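Local atomic coordinates of nitrophorin Cim l NP (Cimex lectularius, PDB entry 2IMQ), a protein that delivers nitric oxide to the victim during feeding by means of a bound heme, causing vasodilation. Residues P4-N15 with H271-L282. Numbering follows the deposited sequence.
Sequences PAQLSVHTVSWN and HRPVLAKFRVTL
Leu7 and Val280, Val9 and Phe278, Thr11 and Ala276, and Ser13 and Val274 exchange paired N-H···O=C bonds, joining 6-15 to 274-281 as antiparallel neighbours whose axes come within 4.6 Å. Leu282 N extends the pairing to Ala5 O. The strands are the first and last of the chain, side by side inside one sheet of the DNase I-like beta-sandwich.

On the face of Leu7, Val9 and Thr11, Leu7 CG lies 3.8 Å from Leu282 CD1, and phenylalanines of strand 127-135 in the other sheet cover this row. Thr11 OG1 sits at the edge of the Phe278 ring, in its plane. A water 2.7 Å from Thr11 OG1 donates to Val274 O, giving this carbonyl a second donor beside Ser13 N.

On the reverse face, Lys277 runs extended across the His10 ring, its CG 3.7 Å from the ring centroid; its NZ forms a salt bridge with Glu35 OE1, while His10 ND1 bonds to Leu29 O. Nearer the chain ends, Gln6 NE2 donates almost straight (174°) to Thr281 OG1 at 3.0 Å, and its amide lies against Arg279 CD.

At the other end, Trp14 CG is anti to the backbone N (chi1 -167°), which lays the indole over Pro273, with Pro273 CD 3.9 Å from the five-membered ring centroid. Trp14 NE1 reaches His271 O at 3.0 Å from above the carbonyl plane, a bent bond. Asn15 CB stands squarely over the His271 ring, the amide nearly parallel to it; Asn15 ND2 bonds to Asp171 OD2 and His271 ND1 to Thr242 OG1.

Proline packing and the indole N-H bond thus restrain Trp14 from two directions where it touches the heme, linking this residue to the segment that leads into the last strand.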
loop_
_atom_site.group_PDB
_atom_site.type_symbol
_atom_site.label_atom_id
_atom_site.label_comp_id
_atom_site.label_asym_id
_atom_site.label_seq_id
_atom_site.Cartn_x
_atom_site.Cartn_y
_atom_site.Cartn_z
ATOM N N PRO A 4 -22.400 -5.605 -10.720
ATOM C CA PRO A 4 -21.586 -6.525 -11.519
ATOM C C PRO A 4 -21.182 -7.713 -10.676
ATOM O O PRO A 4 -21.261 -7.686 -9.449
ATOM C CB PRO A 4 -20.351 -5.700 -11.888
ATOM C CG PRO A 4 -20.217 -4.740 -10.766
ATOM C CD PRO A 4 -21.655 -4.369 -10.396
ATOM N N ALA A 5 -20.785 -8.773 -11.344
ATOM C CA ALA A 5 -20.345 -9.960 -10.654
ATOM C C ALA A 5 -18.976 -9.692 -10.020
ATOM O O ALA A 5 -18.717 -10.180 -8.939
ATOM C CB ALA A 5 -20.239 -11.097 -11.606
ATOM N N GLN A 6 -18.102 -8.980 -10.730
ATOM C CA GLN A 6 -16.735 -8.721 -10.250
ATOM C C GLN A 6 -16.309 -7.280 -10.446
ATOM O O GLN A 6 -16.843 -6.564 -11.295
ATOM C CB GLN A 6 -15.728 -9.618 -10.970
ATOM C CG GLN A 6 -16.014 -11.087 -10.837
ATOM C CD GLN A 6 -14.953 -11.967 -11.465
ATOM O OE1 GLN A 6 -14.700 -11.865 -12.666
ATOM N NE2 GLN A 6 -14.327 -12.848 -10.653
ATOM N N LEU A 7 -15.301 -6.865 -9.675
ATOM C CA LEU A 7 -14.697 -5.594 -9.855
ATOM C C LEU A 7 -13.191 -5.788 -9.811
ATOM O O LEU A 7 -12.678 -6.754 -9.192
ATOM C CB LEU A 7 -15.156 -4.610 -8.767
ATOM C CG LEU A 7 -16.649 -4.248 -8.731
ATOM C CD1 LEU A 7 -17.027 -3.552 -7.475
ATOM C CD2 LEU A 7 -16.993 -3.420 -9.945
ATOM N N SER A 8 -12.479 -4.857 -10.427
ATOM C CA SER A 8 -11.003 -4.826 -10.344
ATOM C C SER A 8 -10.497 -3.661 -9.514
ATOM O O SER A 8 -11.089 -2.597 -9.480
ATOM C CB SER A 8 -10.386 -4.777 -11.718
ATOM O OG SER A 8 -10.803 -3.658 -12.417
ATOM N N VAL A 9 -9.417 -3.925 -8.796
ATOM C CA VAL A 9 -8.822 -2.971 -7.891
ATOM C C VAL A 9 -7.348 -2.964 -8.191
ATOM O O VAL A 9 -6.742 -4.035 -8.314
ATOM C CB VAL A 9 -9.001 -3.392 -6.380
ATOM C CG1 VAL A 9 -8.332 -2.381 -5.424
ATOM C CG2 VAL A 9 -10.455 -3.603 -6.078
ATOM N N HIS A 10 -6.786 -1.765 -8.367
ATOM C CA HIS A 10 -5.323 -1.564 -8.402
ATOM C C HIS A 10 -4.921 -0.817 -7.161
ATOM O O HIS A 10 -5.571 0.156 -6.784
ATOM C CB HIS A 10 -4.900 -0.736 -9.631
ATOM C CG HIS A 10 -5.020 -1.465 -10.936
ATOM N ND1 HIS A 10 -4.441 -0.999 -12.105
ATOM C CD2 HIS A 10 -5.649 -2.625 -11.252
ATOM C CE1 HIS A 10 -4.727 -1.844 -13.082
ATOM N NE2 HIS A 10 -5.470 -2.828 -12.600
ATOM N N THR A 11 -3.858 -1.273 -6.539
ATOM C CA THR A 11 -3.239 -0.547 -5.447
ATOM C C THR A 11 -1.797 -0.283 -5.754
ATOM O O THR A 11 -1.119 -1.116 -6.370
ATOM C CB THR A 11 -3.346 -1.348 -4.113
ATOM O OG1 THR A 11 -2.593 -2.564 -4.177
ATOM C CG2 THR A 11 -4.792 -1.704 -3.804
ATOM N N VAL A 12 -1.307 0.860 -5.315
ATOM C CA VAL A 12 0.104 1.121 -5.360
ATOM C C VAL A 12 0.556 1.757 -4.090
ATOM O O VAL A 12 -0.123 2.652 -3.575
ATOM C CB VAL A 12 0.496 1.953 -6.631
ATOM C CG1 VAL A 12 -0.113 3.346 -6.619
ATOM C CG2 VAL A 12 1.983 2.047 -6.800
ATOM N N SER A 13 1.693 1.320 -3.587
ATOM C CA SER A 13 2.266 2.049 -2.514
ATOM C C SER A 13 3.750 2.286 -2.747
ATOM O O SER A 13 4.445 1.514 -3.478
ATOM C CB SER A 13 2.036 1.385 -1.202
ATOM O OG SER A 13 2.903 0.300 -0.975
ATOM N N TRP A 14 4.235 3.332 -2.107
ATOM C CA TRP A 14 5.616 3.736 -2.281
ATOM C C TRP A 14 6.080 4.441 -1.046
ATOM O O TRP A 14 5.514 5.450 -0.626
ATOM C CB TRP A 14 5.685 4.670 -3.458
ATOM C CG TRP A 14 7.027 4.964 -3.988
ATOM C CD1 TRP A 14 8.236 4.443 -3.614
ATOM C CD2 TRP A 14 7.266 5.761 -5.128
ATOM N NE1 TRP A 14 9.224 4.965 -4.422
ATOM C CE2 TRP A 14 8.644 5.777 -5.359
ATOM C CE3 TRP A 14 6.435 6.499 -5.974
ATOM C CZ2 TRP A 14 9.195 6.482 -6.413
ATOM C CZ3 TRP A 14 6.994 7.197 -6.987
ATOM C CH2 TRP A 14 8.340 7.172 -7.212
ATOM N N ASN A 15 7.145 3.939 -0.465
ATOM C CA ASN A 15 7.873 4.678 0.561
ATOM C C ASN A 15 8.769 5.637 -0.201
ATOM O O ASN A 15 9.906 5.323 -0.631
ATOM C CB ASN A 15 8.647 3.722 1.470
ATOM C CG ASN A 15 9.226 4.437 2.648
ATOM O OD1 ASN A 15 9.428 5.625 2.548
ATOM N ND2 ASN A 15 9.474 3.748 3.773
ATOM N N HIS A 271 13.541 3.053 -2.411
ATOM C CA HIS A 271 12.513 2.019 -2.505
ATOM C C HIS A 271 11.865 2.096 -3.864
ATOM O O HIS A 271 11.673 3.190 -4.435
ATOM C CB HIS A 271 11.384 2.288 -1.531
ATOM C CG HIS A 271 11.761 2.339 -0.107
ATOM N ND1 HIS A 271 11.449 1.320 0.783
ATOM C CD2 HIS A 271 12.284 3.346 0.623
ATOM C CE1 HIS A 271 11.819 1.696 1.992
ATOM N NE2 HIS A 271 12.322 2.919 1.926
ATOM N N ARG A 272 11.382 0.991 -4.364
ATOM C CA ARG A 272 10.621 0.944 -5.597
ATOM C C ARG A 272 9.150 0.769 -5.263
ATOM O O ARG A 272 8.790 -0.022 -4.388
ATOM C CB ARG A 272 11.088 -0.217 -6.469
ATOM C CG ARG A 272 12.591 -0.193 -6.784
ATOM C CD ARG A 272 12.945 0.978 -7.663
ATOM N NE ARG A 272 14.068 1.823 -7.224
ATOM C CZ ARG A 272 15.311 1.754 -7.662
ATOM N NH1 ARG A 272 15.693 0.810 -8.529
ATOM N NH2 ARG A 272 16.196 2.645 -7.239
ATOM N N PRO A 273 8.274 1.435 -6.013
ATOM C CA PRO A 273 6.825 1.282 -5.802
ATOM C C PRO A 273 6.365 -0.113 -6.096
ATOM O O PRO A 273 6.963 -0.812 -6.941
ATOM C CB PRO A 273 6.184 2.297 -6.757
ATOM C CG PRO A 273 7.244 2.859 -7.546
ATOM C CD PRO A 273 8.549 2.374 -7.108
ATOM N N VAL A 274 5.279 -0.524 -5.446
ATOM C CA VAL A 274 4.717 -1.816 -5.615
ATOM C C VAL A 274 3.274 -1.713 -6.032
ATOM O O VAL A 274 2.473 -1.072 -5.345
ATOM C CB VAL A 274 4.903 -2.662 -4.339
ATOM C CG1 VAL A 274 4.160 -3.965 -4.426
ATOM C CG2 VAL A 274 6.349 -3.005 -4.109
ATOM N N LEU A 275 2.942 -2.346 -7.161
ATOM C CA LEU A 275 1.648 -2.309 -7.763
ATOM C C LEU A 275 0.974 -3.676 -7.700
ATOM O O LEU A 275 1.565 -4.682 -8.149
ATOM C CB LEU A 275 1.828 -1.907 -9.236
ATOM C CG LEU A 275 0.608 -1.941 -10.128
ATOM C CD1 LEU A 275 -0.497 -0.957 -9.643
ATOM C CD2 LEU A 275 1.002 -1.624 -11.513
ATOM N N ALA A 276 -0.224 -3.724 -7.151
ATOM C CA ALA A 276 -0.987 -4.939 -7.106
ATOM C C ALA A 276 -2.277 -4.722 -7.854
ATOM O O ALA A 276 -2.840 -3.633 -7.836
ATOM C CB ALA A 276 -1.276 -5.415 -5.672
ATOM N N LYS A 277 -2.739 -5.779 -8.468
ATOM C CA LYS A 277 -3.967 -5.780 -9.241
ATOM C C LYS A 277 -4.757 -6.971 -8.771
ATOM O O LYS A 277 -4.238 -8.084 -8.675
ATOM C CB LYS A 277 -3.726 -5.866 -10.765
ATOM C CG LYS A 277 -2.805 -4.806 -11.307
ATOM C CD LYS A 277 -2.583 -4.953 -12.820
ATOM C CE LYS A 277 -1.557 -3.977 -13.318
ATOM N NZ LYS A 277 -1.429 -4.117 -14.814
ATOM N N PHE A 278 -6.033 -6.732 -8.472
ATOM C CA PHE A 278 -6.930 -7.778 -7.951
ATOM C C PHE A 278 -8.224 -7.790 -8.709
ATOM O O PHE A 278 -8.672 -6.751 -9.178
ATOM C CB PHE A 278 -7.290 -7.478 -6.496
ATOM C CG PHE A 278 -6.109 -7.319 -5.595
ATOM C CD1 PHE A 278 -5.555 -6.066 -5.393
ATOM C CD2 PHE A 278 -5.630 -8.394 -4.879
ATOM C CE1 PHE A 278 -4.477 -5.910 -4.523
ATOM C CE2 PHE A 278 -4.542 -8.195 -3.963
ATOM C CZ PHE A 278 -3.981 -6.960 -3.856
ATOM N N ARG A 279 -8.850 -8.949 -8.691
ATOM C CA ARG A 279 -10.237 -9.083 -9.114
ATOM C C ARG A 279 -11.031 -9.607 -7.918
ATOM O O ARG A 279 -10.661 -10.619 -7.341
ATOM C CB ARG A 279 -10.330 -10.036 -10.258
ATOM C CG ARG A 279 -11.709 -10.316 -10.799
ATOM C CD ARG A 279 -11.650 -11.350 -11.932
ATOM N NE ARG A 279 -10.805 -10.883 -13.022
ATOM C CZ ARG A 279 -9.973 -11.640 -13.729
ATOM N NH1 ARG A 279 -9.826 -12.940 -13.462
ATOM N NH2 ARG A 279 -9.260 -11.086 -14.708
ATOM N N VAL A 280 -12.053 -8.863 -7.511
ATOM C CA VAL A 280 -12.918 -9.276 -6.413
ATOM C C VAL A 280 -14.270 -9.735 -6.926
ATOM O O VAL A 280 -14.761 -9.197 -7.923
ATOM C CB VAL A 280 -13.059 -8.164 -5.339
ATOM C CG1 VAL A 280 -11.689 -7.653 -4.920
ATOM C CG2 VAL A 280 -13.905 -7.043 -5.769
ATOM N N THR A 281 -14.826 -10.754 -6.276
ATOM C CA THR A 281 -16.129 -11.336 -6.681
ATOM C C THR A 281 -17.153 -10.915 -5.662
ATOM O O THR A 281 -17.058 -11.226 -4.482
ATOM C CB THR A 281 -16.001 -12.858 -6.779
ATOM O OG1 THR A 281 -15.005 -13.168 -7.756
ATOM C CG2 THR A 281 -17.295 -13.512 -7.278
ATOM N N LEU A 282 -18.138 -10.148 -6.091
ATOM C CA LEU A 282 -19.139 -9.603 -5.170
ATOM C C LEU A 282 -20.107 -10.655 -4.624
ATOM O O LEU A 282 -20.676 -10.497 -3.539
ATOM C CB LEU A 282 -19.969 -8.551 -5.867
ATOM C CG LEU A 282 -19.304 -7.197 -6.085
ATOM C CD1 LEU A 282 -18.068 -7.304 -6.896
ATOM C CD2 LEU A 282 -20.267 -6.174 -6.738
ATOM O OXT LEU A 282 -20.334 -11.678 -5.266
HETATM O O HOH W 1 0.101 -2.163 -3.858
#